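Side-chain contacts in reticulocyte binding protein (Streptococcus agalactiae COH1, PDB 3FAW), which probably hydrolyses alpha-1,6-glucosidic linkages in pullulan, glycogen and related glucans as a cell-wall-anchored pullulanase of group B Streptococcus: residues 658-663 against 668-673; 576-581 against 619-624; 440-445 against 472-477; 260-265 against 480-485; 70-75 against 94-99. All blocks are in the same frame, centred on the assembly; numbering follows the deposited sequence.

Interaction 1 (658-663 against 668-673); sequences YFIHDS and DAINHF
Ser-663 and Asn-671 meet through a pair of hydrogen bonds that uses both ends of the asparagine amide. The hydroxyl OG of Ser-663 donates to Asn-671 OD1 at 2.8 Å, lying in the carbonyl plane on a lone pair of that oxygen. Running the other way, Asn-671 ND2 donates to the backbone O of Ser-663 at 3.0 Å, nearly straight at 162° and 12° out of the amide plane. The serine hydroxyl stands between its own backbone N and carbonyl carbon (chi1 64°), which turns OG to the amide while the serine's own carbonyl takes the second bond. Lys-627 also bonds to OG, and Asn-671 ND2 has a further weak bond to Ser-666 O in the short connection between the segments.

The apolar part of the contact belongs to Ile-670, one residue earlier in helix 668-671. Its CD1 comes within 3.9 Å of Ile-660 CG1, the two side chains crossing at about a right angle, while its CG2 branch lies 4.0 Å from Ser-663 CB. The short helix thereby packs beside the end of strand 658-660, the partner of strand 647-649 in a two-stranded antiparallel hairpin.

Asn-671 also touches Tyr-342, one of the residues at a calcium site. Because OD1 accepts and ND2 donates in this buried setting, the two bonds distinguish the amide's ends and fix its rotation.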
# COMPACT_ATOMS: atom_id res chain seq x y z
N TYR A 658 -2.98 21.47 18.34
CA TYR A 658 -2.95 20.91 16.98
C TYR A 658 -2.38 19.49 16.94
O TYR A 658 -1.35 19.20 17.56
CB TYR A 658 -2.16 21.82 16.04
CG TYR A 658 -2.81 23.17 15.80
CD1 TYR A 658 -3.86 23.30 14.89
CD2 TYR A 658 -2.39 24.31 16.49
CE1 TYR A 658 -4.46 24.54 14.66
CE2 TYR A 658 -2.99 25.55 16.27
CZ TYR A 658 -4.02 25.66 15.35
OH TYR A 658 -4.62 26.88 15.14
N PHE A 659 -3.06 18.61 16.21
CA PHE A 659 -2.66 17.21 16.03
C PHE A 659 -2.57 16.92 14.53
O PHE A 659 -3.43 17.34 13.76
CB PHE A 659 -3.69 16.27 16.68
CG PHE A 659 -3.84 16.45 18.17
CD1 PHE A 659 -3.38 15.48 19.05
CD2 PHE A 659 -4.48 17.57 18.70
CE1 PHE A 659 -3.53 15.64 20.43
CE2 PHE A 659 -4.64 17.73 20.07
CZ PHE A 659 -4.16 16.77 20.93
N ILE A 660 -1.54 16.18 14.12
CA ILE A 660 -1.28 15.95 12.70
C ILE A 660 -2.07 14.75 12.17
O ILE A 660 -1.97 13.64 12.70
CB ILE A 660 0.23 15.73 12.43
CG1 ILE A 660 1.04 16.94 12.93
CG2 ILE A 660 0.48 15.50 10.94
CD1 ILE A 660 0.59 18.29 12.39
N HIS A 661 -2.85 14.99 11.11
CA HIS A 661 -3.66 13.95 10.47
C HIS A 661 -3.04 13.42 9.18
O HIS A 661 -3.57 12.51 8.56
CB HIS A 661 -5.08 14.46 10.19
CG HIS A 661 -5.14 15.63 9.26
ND1 HIS A 661 -5.22 16.93 9.70
CD2 HIS A 661 -5.14 15.69 7.90
CE1 HIS A 661 -5.25 17.74 8.66
NE2 HIS A 661 -5.20 17.02 7.56
N ASP A 662 -1.91 14.00 8.75
CA ASP A 662 -1.21 13.51 7.55
C ASP A 662 0.28 13.75 7.72
O ASP A 662 0.81 14.79 7.30
CB ASP A 662 -1.77 14.20 6.30
CG ASP A 662 -1.16 13.67 5.00
OD1 ASP A 662 -0.41 12.67 5.02
OD2 ASP A 662 -1.46 14.26 3.94
N SER A 663 0.96 12.79 8.33
CA SER A 663 2.35 12.97 8.76
C SER A 663 3.40 12.46 7.76
O SER A 663 4.51 12.11 8.14
CB SER A 663 2.55 12.33 10.14
OG SER A 663 2.37 10.92 10.09
N ASP A 668 10.69 13.36 12.85
CA ASP A 668 10.80 12.20 13.74
C ASP A 668 10.14 12.46 15.08
O ASP A 668 9.61 11.54 15.70
CB ASP A 668 12.27 11.83 13.96
CG ASP A 668 12.91 11.24 12.72
OD1 ASP A 668 12.28 10.37 12.08
OD2 ASP A 668 14.03 11.64 12.39
N ALA A 669 10.17 13.72 15.54
CA ALA A 669 9.47 14.12 16.77
C ALA A 669 7.98 13.75 16.71
O ALA A 669 7.41 13.27 17.69
CB ALA A 669 9.64 15.61 17.01
N ILE A 670 7.37 13.99 15.56
CA ILE A 670 5.97 13.63 15.32
C ILE A 670 5.80 12.13 15.09
O ILE A 670 4.90 11.51 15.66
CB ILE A 670 5.40 14.37 14.08
CG1 ILE A 670 5.18 15.85 14.40
CG2 ILE A 670 4.10 13.72 13.61
CD1 ILE A 670 4.00 16.11 15.33
N ASN A 671 6.69 11.55 14.28
CA ASN A 671 6.47 10.21 13.71
C ASN A 671 7.03 9.02 14.49
O ASN A 671 6.71 7.87 14.16
CB ASN A 671 7.02 10.17 12.27
CG ASN A 671 6.06 10.74 11.25
OD1 ASN A 671 4.81 10.28 11.30
ND2 ASN A 671 6.42 11.58 10.43
N HIS A 672 7.84 9.26 15.52
CA HIS A 672 8.50 8.16 16.22
C HIS A 672 7.54 7.31 17.06
O HIS A 672 6.56 7.82 17.61
CB HIS A 672 9.68 8.66 17.08
CG HIS A 672 9.27 9.37 18.34
ND1 HIS A 672 9.16 8.74 19.56
CD2 HIS A 672 8.96 10.67 18.56
CE1 HIS A 672 8.79 9.61 20.47
NE2 HIS A 672 8.66 10.80 19.90
N PHE A 673 7.82 6.01 17.13
CA PHE A 673 7.15 5.12 18.05
C PHE A 673 7.68 5.47 19.45
O PHE A 673 8.88 5.51 19.67
CB PHE A 673 7.47 3.66 17.68
CG PHE A 673 6.71 2.63 18.47
CD1 PHE A 673 5.47 2.17 18.03
CD2 PHE A 673 7.24 2.09 19.63
CE1 PHE A 673 4.77 1.20 18.75
CE2 PHE A 673 6.55 1.12 20.36
CZ PHE A 673 5.32 0.68 19.92

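Interaction 2 (576-581 against 619-624); sequences LTLHDV and SGQEYG
Asp-580 OD1 is gripped by two groups, the ring of His-579 and the hydroxyl of Thr-626. His-579 ND1 donates to it at 3.0 Å and almost straight, at 171°, with the oxygen in the plane of the imidazole; the carboxylate is met on its anti side, 24° out of its own plane. Asp-580 OD2 accepts from the backbone N of Lys-627, so the carboxylate is fastened at both ends.

Held in this way, His-579 lies against the turn 619-624. Its CB and CG are each 3.6 Å from Gly-624 O, and that carbonyl approaches the ring obliquely. Within the turn, Gly-620 O accepts from both Tyr-623 N and Gly-624 N, which sets the path of the backbone reaching the histidine.

Beside this, Leu-578 CD2 rests 3.6 Å from Gln-621 CG and touches the amide end as well. The leucine CG is anti to its backbone N (chi1 -176°), carrying CD2 across to the extended glutamine, whose OE1 is bonded to His-618 N.

The contact joins the first turn of helix 578-586, N-capped by Thr-577 OG1 accepting from Asp-580 N, to the loop that leaves strand 614-618, the eighth of the catalytic barrel. Between the two segments the packing is van der Waals, while the buried imidazole is held in its rotation by the aspartate, which would probably stabilise a proton on ND1.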
# COMPACT_ATOMS: atom_id res chain seq x y z
N LEU A 576 -5.77 10.83 11.35
CA LEU A 576 -5.45 10.91 12.79
C LEU A 576 -5.26 9.53 13.41
O LEU A 576 -5.93 8.57 13.00
CB LEU A 576 -6.55 11.65 13.56
CG LEU A 576 -6.77 13.14 13.24
CD1 LEU A 576 -8.06 13.64 13.86
CD2 LEU A 576 -5.58 13.97 13.71
N THR A 577 -4.37 9.42 14.39
CA THR A 577 -4.23 8.18 15.16
C THR A 577 -5.52 7.92 15.93
O THR A 577 -6.32 8.83 16.14
CB THR A 577 -3.05 8.21 16.17
OG1 THR A 577 -3.35 9.13 17.23
CG2 THR A 577 -1.73 8.60 15.49
N LEU A 578 -5.71 6.67 16.35
CA LEU A 578 -6.90 6.29 17.12
C LEU A 578 -7.07 7.12 18.39
O LEU A 578 -8.18 7.54 18.72
CB LEU A 578 -6.84 4.79 17.48
CG LEU A 578 -8.07 4.22 18.19
CD1 LEU A 578 -9.35 4.56 17.43
CD2 LEU A 578 -7.91 2.72 18.38
N HIS A 579 -5.97 7.36 19.10
CA HIS A 579 -5.98 8.20 20.30
C HIS A 579 -6.43 9.63 19.98
O HIS A 579 -7.34 10.18 20.62
CB HIS A 579 -4.58 8.23 20.92
CG HIS A 579 -4.45 9.18 22.07
ND1 HIS A 579 -4.12 10.51 21.90
CD2 HIS A 579 -4.61 9.00 23.40
CE1 HIS A 579 -4.08 11.10 23.09
NE2 HIS A 579 -4.37 10.20 24.01
N ASP A 580 -5.80 10.23 18.97
CA ASP A 580 -6.03 11.63 18.61
C ASP A 580 -7.43 11.89 18.06
O ASP A 580 -8.02 12.94 18.33
CB ASP A 580 -4.97 12.11 17.62
CG ASP A 580 -3.56 12.16 18.22
OD1 ASP A 580 -3.39 12.05 19.45
OD2 ASP A 580 -2.61 12.33 17.44
N VAL A 581 -7.95 10.95 17.28
CA VAL A 581 -9.30 11.08 16.71
C VAL A 581 -10.38 10.90 17.78
O VAL A 581 -11.42 11.55 17.74
CB VAL A 581 -9.53 10.10 15.53
CG1 VAL A 581 -9.72 8.66 16.04
CG2 VAL A 581 -10.71 10.54 14.69
N SER A 619 0.60 0.42 13.91
CA SER A 619 1.67 0.48 14.90
C SER A 619 1.44 1.65 15.84
O SER A 619 1.31 2.79 15.39
CB SER A 619 3.04 0.59 14.25
OG SER A 619 4.07 0.67 15.21
N GLY A 620 1.36 1.36 17.14
CA GLY A 620 1.07 2.36 18.15
C GLY A 620 -0.38 2.38 18.60
O GLY A 620 -0.71 2.98 19.63
N GLN A 621 -1.26 1.75 17.82
CA GLN A 621 -2.67 1.61 18.18
C GLN A 621 -2.80 0.82 19.48
O GLN A 621 -3.76 1.02 20.23
CB GLN A 621 -3.44 0.93 17.05
CG GLN A 621 -4.97 0.92 17.20
CD GLN A 621 -5.66 0.21 16.04
OE1 GLN A 621 -5.22 0.29 14.89
NE2 GLN A 621 -6.74 -0.51 16.34
N GLU A 622 -1.85 -0.07 19.74
CA GLU A 622 -1.83 -0.87 20.97
C GLU A 622 -1.59 -0.06 22.25
O GLU A 622 -2.03 -0.49 23.31
CB GLU A 622 -0.82 -2.03 20.87
CG GLU A 622 0.66 -1.66 20.98
CD GLU A 622 1.30 -1.31 19.64
OE1 GLU A 622 0.60 -0.82 18.73
OE2 GLU A 622 2.53 -1.53 19.51
N TYR A 623 -0.90 1.08 22.17
CA TYR A 623 -0.60 1.88 23.36
C TYR A 623 -1.25 3.27 23.38
O TYR A 623 -1.26 3.92 24.42
CB TYR A 623 0.93 1.99 23.60
CG TYR A 623 1.68 2.97 22.72
CD1 TYR A 623 1.72 4.33 23.02
CD2 TYR A 623 2.39 2.53 21.60
CE1 TYR A 623 2.41 5.23 22.22
CE2 TYR A 623 3.09 3.43 20.80
CZ TYR A 623 3.09 4.77 21.11
OH TYR A 623 3.79 5.65 20.30
N GLY A 624 -1.81 3.72 22.26
CA GLY A 624 -2.43 5.05 22.18
C GLY A 624 -1.50 6.12 21.63
O GLY A 624 -1.40 7.23 22.16

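Interaction 3 (440-445 against 472-477); sequences DSIKYL and KEAKAI
Lys-443 and Glu-473 cross at a slant at the outer margin of the contact, touching mainly through their aliphatic parts. Lys-443 CG is 3.8 Å from Glu-473 CB, and its CE is 3.6 Å from Glu-473 OE1. The ammonium stops short of a salt bridge: NZ and OE1 of the pair are 4.1 Å apart, near enough for a favourable but probably weak electrostatic attraction. Both chains bend on the way, the glutamate at its second torsion (chi2 -72°) and the lysine at its third (chi3 71°), which keeps them folded against each other.

One turn on, Ile-477 reaches over the backbone of Lys-443. Its CD1 sits 3.8 Å from Lys-443 O and 4.2 Å from Lys-443 CB, placed there by CG1 standing anti to the isoleucine's carbonyl carbon and by the extended second torsion beyond it. On the inner side, Ile-442 sends its CG2 branch to the methyl of Ala-474, at 3.9 Å.

These residues sit on helices 432-449 and 464-477, consecutive helices on the outside of the alpha-amylase-type (beta/alpha) barrel, leading into strands 453-456 and 482-485. Their short segments run nearly parallel, with an axis angle of 18° and a closest approach of 9.1 Å, and Lys-443 and Ala-474 carry the CA atoms nearest each other.

Beyond the first shell, the inner side faces the barrel strands. Ile-442 packs on Phe-454 and Phe-456 of strand 453-456, and both Ile-442 and Ala-474 meet Met-483 of strand 482-485. Thr-446 and Ser-447, further along helix 432-449, border Ile-477, and Val-439 touches Glu-473.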
# COMPACT_ATOMS: atom_id res chain seq x y z
N ASP A 440 6.20 -9.02 -12.38
CA ASP A 440 7.59 -9.46 -12.23
C ASP A 440 8.20 -9.00 -10.91
O ASP A 440 8.98 -9.74 -10.30
CB ASP A 440 8.48 -8.97 -13.38
CG ASP A 440 8.08 -9.55 -14.73
OD1 ASP A 440 7.47 -10.64 -14.79
OD2 ASP A 440 8.40 -8.89 -15.74
N SER A 441 7.88 -7.78 -10.48
CA SER A 441 8.38 -7.27 -9.19
C SER A 441 7.76 -8.03 -8.01
O SER A 441 8.45 -8.35 -7.05
CB SER A 441 8.14 -5.76 -9.05
OG SER A 441 6.84 -5.40 -9.47
N ILE A 442 6.46 -8.34 -8.11
CA ILE A 442 5.80 -9.15 -7.09
C ILE A 442 6.44 -10.54 -7.01
O ILE A 442 6.66 -11.07 -5.92
CB ILE A 442 4.28 -9.26 -7.34
CG1 ILE A 442 3.58 -7.92 -7.07
CG2 ILE A 442 3.66 -10.36 -6.47
CD1 ILE A 442 3.43 -7.56 -5.60
N LYS A 443 6.74 -11.14 -8.16
CA LYS A 443 7.40 -12.45 -8.20
C LYS A 443 8.83 -12.40 -7.66
O LYS A 443 9.27 -13.31 -6.95
CB LYS A 443 7.44 -12.99 -9.64
CG LYS A 443 6.11 -13.49 -10.17
CD LYS A 443 6.17 -13.72 -11.67
CE LYS A 443 7.01 -14.93 -12.04
NZ LYS A 443 7.34 -14.94 -13.49
N TYR A 444 9.56 -11.34 -8.01
CA TYR A 444 10.93 -11.15 -7.53
C TYR A 444 10.95 -10.96 -6.01
O TYR A 444 11.68 -11.66 -5.31
CB TYR A 444 11.60 -9.97 -8.25
CG TYR A 444 12.89 -9.51 -7.59
CD1 TYR A 444 14.07 -10.24 -7.74
CD2 TYR A 444 12.93 -8.35 -6.83
CE1 TYR A 444 15.26 -9.81 -7.13
CE2 TYR A 444 14.10 -7.92 -6.22
CZ TYR A 444 15.26 -8.65 -6.37
OH TYR A 444 16.42 -8.21 -5.76
N LEU A 445 10.15 -10.02 -5.51
CA LEU A 445 10.07 -9.78 -4.07
C LEU A 445 9.65 -11.03 -3.31
O LEU A 445 10.23 -11.34 -2.26
CB LEU A 445 9.13 -8.61 -3.76
CG LEU A 445 9.61 -7.25 -4.28
CD1 LEU A 445 8.51 -6.18 -4.18
CD2 LEU A 445 10.88 -6.80 -3.55
N LYS A 472 -2.02 -14.82 -8.47
CA LYS A 472 -1.84 -16.17 -9.00
C LYS A 472 -0.36 -16.57 -8.98
O LYS A 472 -0.01 -17.64 -8.47
CB LYS A 472 -2.39 -16.26 -10.43
CG LYS A 472 -2.38 -17.66 -11.05
CD LYS A 472 -2.99 -17.65 -12.44
CE LYS A 472 -3.01 -19.05 -13.05
NZ LYS A 472 -3.54 -19.05 -14.45
N GLU A 473 0.48 -15.68 -9.50
CA GLU A 473 1.93 -15.91 -9.58
C GLU A 473 2.59 -15.99 -8.20
O GLU A 473 3.43 -16.85 -7.97
CB GLU A 473 2.60 -14.81 -10.40
CG GLU A 473 2.24 -14.82 -11.89
CD GLU A 473 2.86 -15.98 -12.67
OE1 GLU A 473 3.85 -16.58 -12.20
OE2 GLU A 473 2.35 -16.29 -13.77
N ALA A 474 2.21 -15.07 -7.31
CA ALA A 474 2.74 -15.04 -5.95
C ALA A 474 2.31 -16.29 -5.18
O ALA A 474 3.13 -16.91 -4.49
CB ALA A 474 2.27 -13.77 -5.23
N LYS A 475 1.04 -16.66 -5.31
CA LYS A 475 0.51 -17.84 -4.63
C LYS A 475 1.16 -19.12 -5.15
O LYS A 475 1.36 -20.06 -4.38
CB LYS A 475 -1.02 -17.91 -4.72
CG LYS A 475 -1.61 -19.22 -4.19
CD LYS A 475 -2.99 -19.04 -3.58
CE LYS A 475 -2.90 -18.53 -2.15
NZ LYS A 475 -4.18 -18.71 -1.41
N ALA A 476 1.51 -19.16 -6.44
CA ALA A 476 2.20 -20.31 -7.02
C ALA A 476 3.59 -20.51 -6.41
O ALA A 476 4.02 -21.64 -6.22
CB ALA A 476 2.29 -20.18 -8.54
N ILE A 477 4.28 -19.41 -6.12
CA ILE A 477 5.59 -19.48 -5.45
C ILE A 477 5.42 -19.82 -3.97
O ILE A 477 6.09 -20.73 -3.46
CB ILE A 477 6.36 -18.15 -5.56
CG1 ILE A 477 6.64 -17.80 -7.03
CG2 ILE A 477 7.68 -18.22 -4.79
CD1 ILE A 477 7.10 -16.37 -7.24

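Interaction 4 (260-265 against 480-485); sequences ANFKGR and NMIMIG
Phe-262 meets Ile-482 with the rim of its ring rather than a face. The isoleucine methyl CG2 lies near the ring plane, 3.8 Å from Phe-262 CZ, and Asn-480 O stands at the same edge, 3.8 Å from CE2. With CG anti to the backbone N (chi1 177°), the phenylalanine projects its ring away from the loop and into this position.

Ile-482 holds a less common conformer: CG1 lies between the backbone N and the carbonyl carbon (chi1 63°), leaving CG2 anti to the carbonyl carbon. That branch is the one the loop touches, since Arg-265 also lies against it, with CA at 4.0 Å and CB at 4.1 Å from Ile-482 CG2.

Strand 482-485 is the fifth of the parallel (beta/alpha)8 barrel of the catalytic domain. Ile-482, which also touches His-312 of strand 312-315, is at its N-terminal end, where the loop before the first strand, 269-273, packs against it.

Arg-265 contributes only its base to the contact. Its CG likewise lies between the backbone N and the carbonyl carbon (chi1 56°), and from there the chain runs extended to NE, so the guanidinium leads away to Asp-565, whose OD1 accepts from NH2. Asp-565 belongs to a calcium site together with Met-507, Thr-510, Asp-511 and Asp-561.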
# COMPACT_ATOMS: atom_id res chain seq x y z
N ALA A 260 2.28 -20.40 13.29
CA ALA A 260 1.53 -21.47 13.96
C ALA A 260 0.03 -21.27 13.77
O ALA A 260 -0.49 -20.17 13.98
CB ALA A 260 1.87 -21.52 15.44
N ASN A 261 -0.66 -22.33 13.36
CA ASN A 261 -2.12 -22.32 13.19
C ASN A 261 -2.63 -21.19 12.28
O ASN A 261 -3.64 -20.55 12.57
CB ASN A 261 -2.83 -22.26 14.55
CG ASN A 261 -2.53 -23.47 15.42
OD1 ASN A 261 -3.43 -24.26 15.73
ND2 ASN A 261 -1.28 -23.61 15.83
N PHE A 262 -1.90 -20.96 11.19
CA PHE A 262 -2.30 -20.00 10.16
C PHE A 262 -2.77 -20.78 8.94
O PHE A 262 -1.97 -21.36 8.22
CB PHE A 262 -1.12 -19.09 9.80
CG PHE A 262 -1.41 -18.11 8.70
CD1 PHE A 262 -2.20 -17.00 8.93
CD2 PHE A 262 -0.88 -18.31 7.42
CE1 PHE A 262 -2.47 -16.09 7.91
CE2 PHE A 262 -1.15 -17.41 6.39
CZ PHE A 262 -1.95 -16.30 6.64
N LYS A 263 -4.09 -20.79 8.72
CA LYS A 263 -4.70 -21.61 7.66
C LYS A 263 -5.37 -20.79 6.56
O LYS A 263 -6.00 -21.35 5.67
CB LYS A 263 -5.73 -22.55 8.28
CG LYS A 263 -5.16 -23.50 9.32
CD LYS A 263 -6.24 -24.39 9.89
CE LYS A 263 -5.71 -25.25 11.02
NZ LYS A 263 -6.80 -25.97 11.72
N GLY A 264 -5.23 -19.47 6.63
CA GLY A 264 -5.92 -18.60 5.67
C GLY A 264 -5.87 -17.13 6.06
O GLY A 264 -5.47 -16.78 7.16
N ARG A 265 -6.30 -16.28 5.13
CA ARG A 265 -6.26 -14.83 5.31
C ARG A 265 -7.06 -14.33 6.54
O ARG A 265 -6.72 -13.31 7.13
CB ARG A 265 -6.71 -14.11 4.02
CG ARG A 265 -8.09 -14.51 3.51
CD ARG A 265 -8.34 -13.99 2.10
NE ARG A 265 -9.69 -14.35 1.64
CZ ARG A 265 -10.38 -13.71 0.70
NH1 ARG A 265 -9.88 -12.65 0.08
NH2 ARG A 265 -11.61 -14.13 0.39
N ASN A 480 1.07 -20.01 0.96
CA ASN A 480 0.47 -19.27 2.08
C ASN A 480 0.34 -17.76 1.84
O ASN A 480 -0.04 -17.01 2.75
CB ASN A 480 1.29 -19.52 3.36
CG ASN A 480 1.18 -20.95 3.87
OD1 ASN A 480 2.13 -21.50 4.43
ND2 ASN A 480 0.02 -21.57 3.67
N MET A 481 0.62 -17.32 0.62
CA MET A 481 0.55 -15.90 0.24
C MET A 481 -0.79 -15.27 0.61
O MET A 481 -1.86 -15.86 0.39
CB MET A 481 0.78 -15.77 -1.27
CG MET A 481 0.57 -14.39 -1.87
SD MET A 481 1.76 -13.15 -1.33
CE MET A 481 3.32 -14.01 -1.56
N ILE A 482 -0.75 -14.07 1.19
CA ILE A 482 -1.95 -13.27 1.36
C ILE A 482 -1.75 -11.88 0.78
O ILE A 482 -0.65 -11.34 0.81
CB ILE A 482 -2.42 -13.19 2.84
CG1 ILE A 482 -1.39 -12.50 3.73
CG2 ILE A 482 -2.73 -14.60 3.37
CD1 ILE A 482 -1.92 -12.20 5.14
N MET A 483 -2.82 -11.30 0.25
CA MET A 483 -2.74 -9.94 -0.28
C MET A 483 -3.92 -9.11 0.19
O MET A 483 -5.04 -9.62 0.35
CB MET A 483 -2.69 -9.96 -1.82
CG MET A 483 -1.34 -10.37 -2.39
SD MET A 483 -1.33 -10.47 -4.19
CE MET A 483 0.42 -10.74 -4.49
N ILE A 484 -3.66 -7.83 0.43
CA ILE A 484 -4.70 -6.87 0.77
C ILE A 484 -4.42 -5.55 0.04
O ILE A 484 -3.35 -5.36 -0.54
CB ILE A 484 -4.77 -6.63 2.30
CG1 ILE A 484 -3.51 -5.93 2.80
CG2 ILE A 484 -4.95 -7.95 3.04
CD1 ILE A 484 -3.55 -5.57 4.27
N GLY A 485 -5.39 -4.64 0.06
CA GLY A 485 -5.18 -3.33 -0.54
C GLY A 485 -6.30 -2.34 -0.31
O GLY A 485 -7.40 -2.72 0.08

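Interaction 5 (70-75 against 94-99); sequences LKVTDK and LIIKGD
No flat group takes part where Leu-70 meets Leu-94 and Ile-96; the interface is aliphatic, and aromatic rings lie around it: Tyr-111 beside Leu-70, Phe-55 beside Leu-94 and Phe-100 beside Val-72. The contact belongs to the interior of the N-terminal beta domain, a mixed sheet of seven strands whose first and last strands also pair. In it, strands 71-73 and 93-98 both flank strand 79-88, each antiparallel to it, so they run in the same direction without pairing. Their nearest CA atoms, those of Val-72 and Ile-96, are 9.3 Å apart, and side chains alone bridge that distance.

Leu-70 supplies most of the bridging. Its CD2 meets Leu-94 CD2 tip to tip at 3.4 Å, tighter than usual for two methyl groups, and the same CD2 lies 3.8 Å from Ile-96 CD1, again end on. Both leucines have the same shape: CG is anti to the backbone N in each (chi1 -166° in Leu-70, -178° in Leu-94), which directs the two CD2 ends at each other. Ile-96 extends CG1 anti to its carbonyl carbon, and this brings CD1 up to the Leu-70 methyl.

Neighbouring strands line the same apolar layer. Ile-82 of the intervening strand packs on Ile-96, and Ile-109 of strand 108-111 lies against both Leu-70 and Val-72. At the other end of the contact the packing is slacker, Val-72 CG2 standing 4.3 Å from Ile-96 CG2.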
# COMPACT_ATOMS: atom_id res chain seq x y z
N LEU A 70 -7.72 12.45 -49.46
CA LEU A 70 -6.91 11.69 -48.50
C LEU A 70 -5.79 10.90 -49.18
O LEU A 70 -6.04 10.16 -50.13
CB LEU A 70 -7.80 10.74 -47.70
CG LEU A 70 -7.21 10.12 -46.43
CD1 LEU A 70 -7.09 11.16 -45.32
CD2 LEU A 70 -8.06 8.94 -45.98
N LYS A 71 -4.57 11.07 -48.69
CA LYS A 71 -3.41 10.31 -49.19
C LYS A 71 -2.53 9.83 -48.04
O LYS A 71 -2.35 10.53 -47.04
CB LYS A 71 -2.60 11.15 -50.17
CG LYS A 71 -3.31 11.37 -51.50
CD LYS A 71 -2.44 12.15 -52.48
CE LYS A 71 -3.22 12.49 -53.75
NZ LYS A 71 -2.45 13.39 -54.66
N VAL A 72 -1.97 8.63 -48.20
CA VAL A 72 -1.10 8.01 -47.21
C VAL A 72 0.25 7.70 -47.84
O VAL A 72 0.32 7.16 -48.94
CB VAL A 72 -1.70 6.70 -46.68
CG1 VAL A 72 -0.77 6.06 -45.66
CG2 VAL A 72 -3.08 6.93 -46.09
N THR A 73 1.33 8.05 -47.14
CA THR A 73 2.68 7.71 -47.59
C THR A 73 3.49 7.07 -46.47
O THR A 73 3.15 7.20 -45.29
CB THR A 73 3.43 8.94 -48.16
OG1 THR A 73 3.58 9.93 -47.14
CG2 THR A 73 2.67 9.54 -49.35
N ASP A 74 4.56 6.38 -46.85
CA ASP A 74 5.42 5.67 -45.89
C ASP A 74 6.57 6.57 -45.41
O ASP A 74 6.61 7.76 -45.74
CB ASP A 74 5.93 4.35 -46.50
CG ASP A 74 6.94 4.56 -47.63
OD1 ASP A 74 7.37 5.70 -47.89
OD2 ASP A 74 7.31 3.55 -48.26
N LYS A 75 7.48 5.99 -44.63
CA LYS A 75 8.61 6.74 -44.05
C LYS A 75 9.53 7.41 -45.08
O LYS A 75 10.20 8.39 -44.76
CB LYS A 75 9.44 5.82 -43.14
CG LYS A 75 10.21 4.71 -43.86
CD LYS A 75 10.96 3.83 -42.88
CE LYS A 75 11.85 2.83 -43.60
NZ LYS A 75 12.50 1.88 -42.65
N LEU A 94 -11.96 8.66 -39.14
CA LEU A 94 -11.96 7.94 -40.40
C LEU A 94 -11.05 6.72 -40.26
O LEU A 94 -9.87 6.86 -39.96
CB LEU A 94 -11.44 8.86 -41.51
CG LEU A 94 -11.41 8.34 -42.94
CD1 LEU A 94 -12.82 8.15 -43.47
CD2 LEU A 94 -10.62 9.30 -43.82
N ILE A 95 -11.61 5.53 -40.47
CA ILE A 95 -10.83 4.30 -40.41
C ILE A 95 -10.31 3.98 -41.82
O ILE A 95 -11.10 3.81 -42.75
CB ILE A 95 -11.64 3.11 -39.85
CG1 ILE A 95 -12.23 3.47 -38.48
CG2 ILE A 95 -10.76 1.87 -39.71
CD1 ILE A 95 -13.60 4.13 -38.56
N ILE A 96 -8.99 3.93 -41.96
CA ILE A 96 -8.32 3.78 -43.26
C ILE A 96 -7.72 2.38 -43.36
O ILE A 96 -6.94 1.98 -42.48
CB ILE A 96 -7.19 4.82 -43.42
CG1 ILE A 96 -7.70 6.24 -43.11
CG2 ILE A 96 -6.60 4.76 -44.82
CD1 ILE A 96 -6.59 7.26 -42.88
N LYS A 97 -8.07 1.65 -44.42
CA LYS A 97 -7.61 0.28 -44.64
C LYS A 97 -6.59 0.19 -45.78
O LYS A 97 -6.68 0.92 -46.77
CB LYS A 97 -8.79 -0.64 -44.98
CG LYS A 97 -9.84 -0.74 -43.89
CD LYS A 97 -10.98 -1.65 -44.33
CE LYS A 97 -12.21 -1.49 -43.44
NZ LYS A 97 -11.98 -2.03 -42.06
N GLY A 98 -5.63 -0.72 -45.61
CA GLY A 98 -4.56 -0.94 -46.59
C GLY A 98 -3.48 -1.83 -45.99
O GLY A 98 -3.66 -2.35 -44.89
N ASP A 99 -2.38 -2.00 -46.70
CA ASP A 99 -1.26 -2.80 -46.20
C ASP A 99 -0.22 -1.87 -45.58
O ASP A 99 0.58 -1.25 -46.29
CB ASP A 99 -0.64 -3.64 -47.34
CG ASP A 99 0.39 -4.65 -46.85
OD1 ASP A 99 0.96 -4.48 -45.75
OD2 ASP A 99 0.63 -5.64 -47.57

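In the fold
Interaction 5 comes first in the chain and stands apart, in the N-terminal beta domain, its centre 54 Å from that of interaction 4 and 64 Å from that of interaction 2. Interactions 3 and 4 share the (beta/alpha) barrel: helix 464-477 is followed, after a short loop, by strand 482-485, their centres are 15 Å apart, and Ala-474 CB touches Met-483 CE at 3.6 Å. Along the chain, interaction 3 is nested inside the loop that interaction 4 closes. Interactions 2 and 1 follow in series beyond the seventh strand, their centres 11 Å apart, touching through Phe-673 and Tyr-623, on the opposite side of the chain's centre from interaction 3. Four contacts thus lie in and around the barrel domain, the fifth in a separate one.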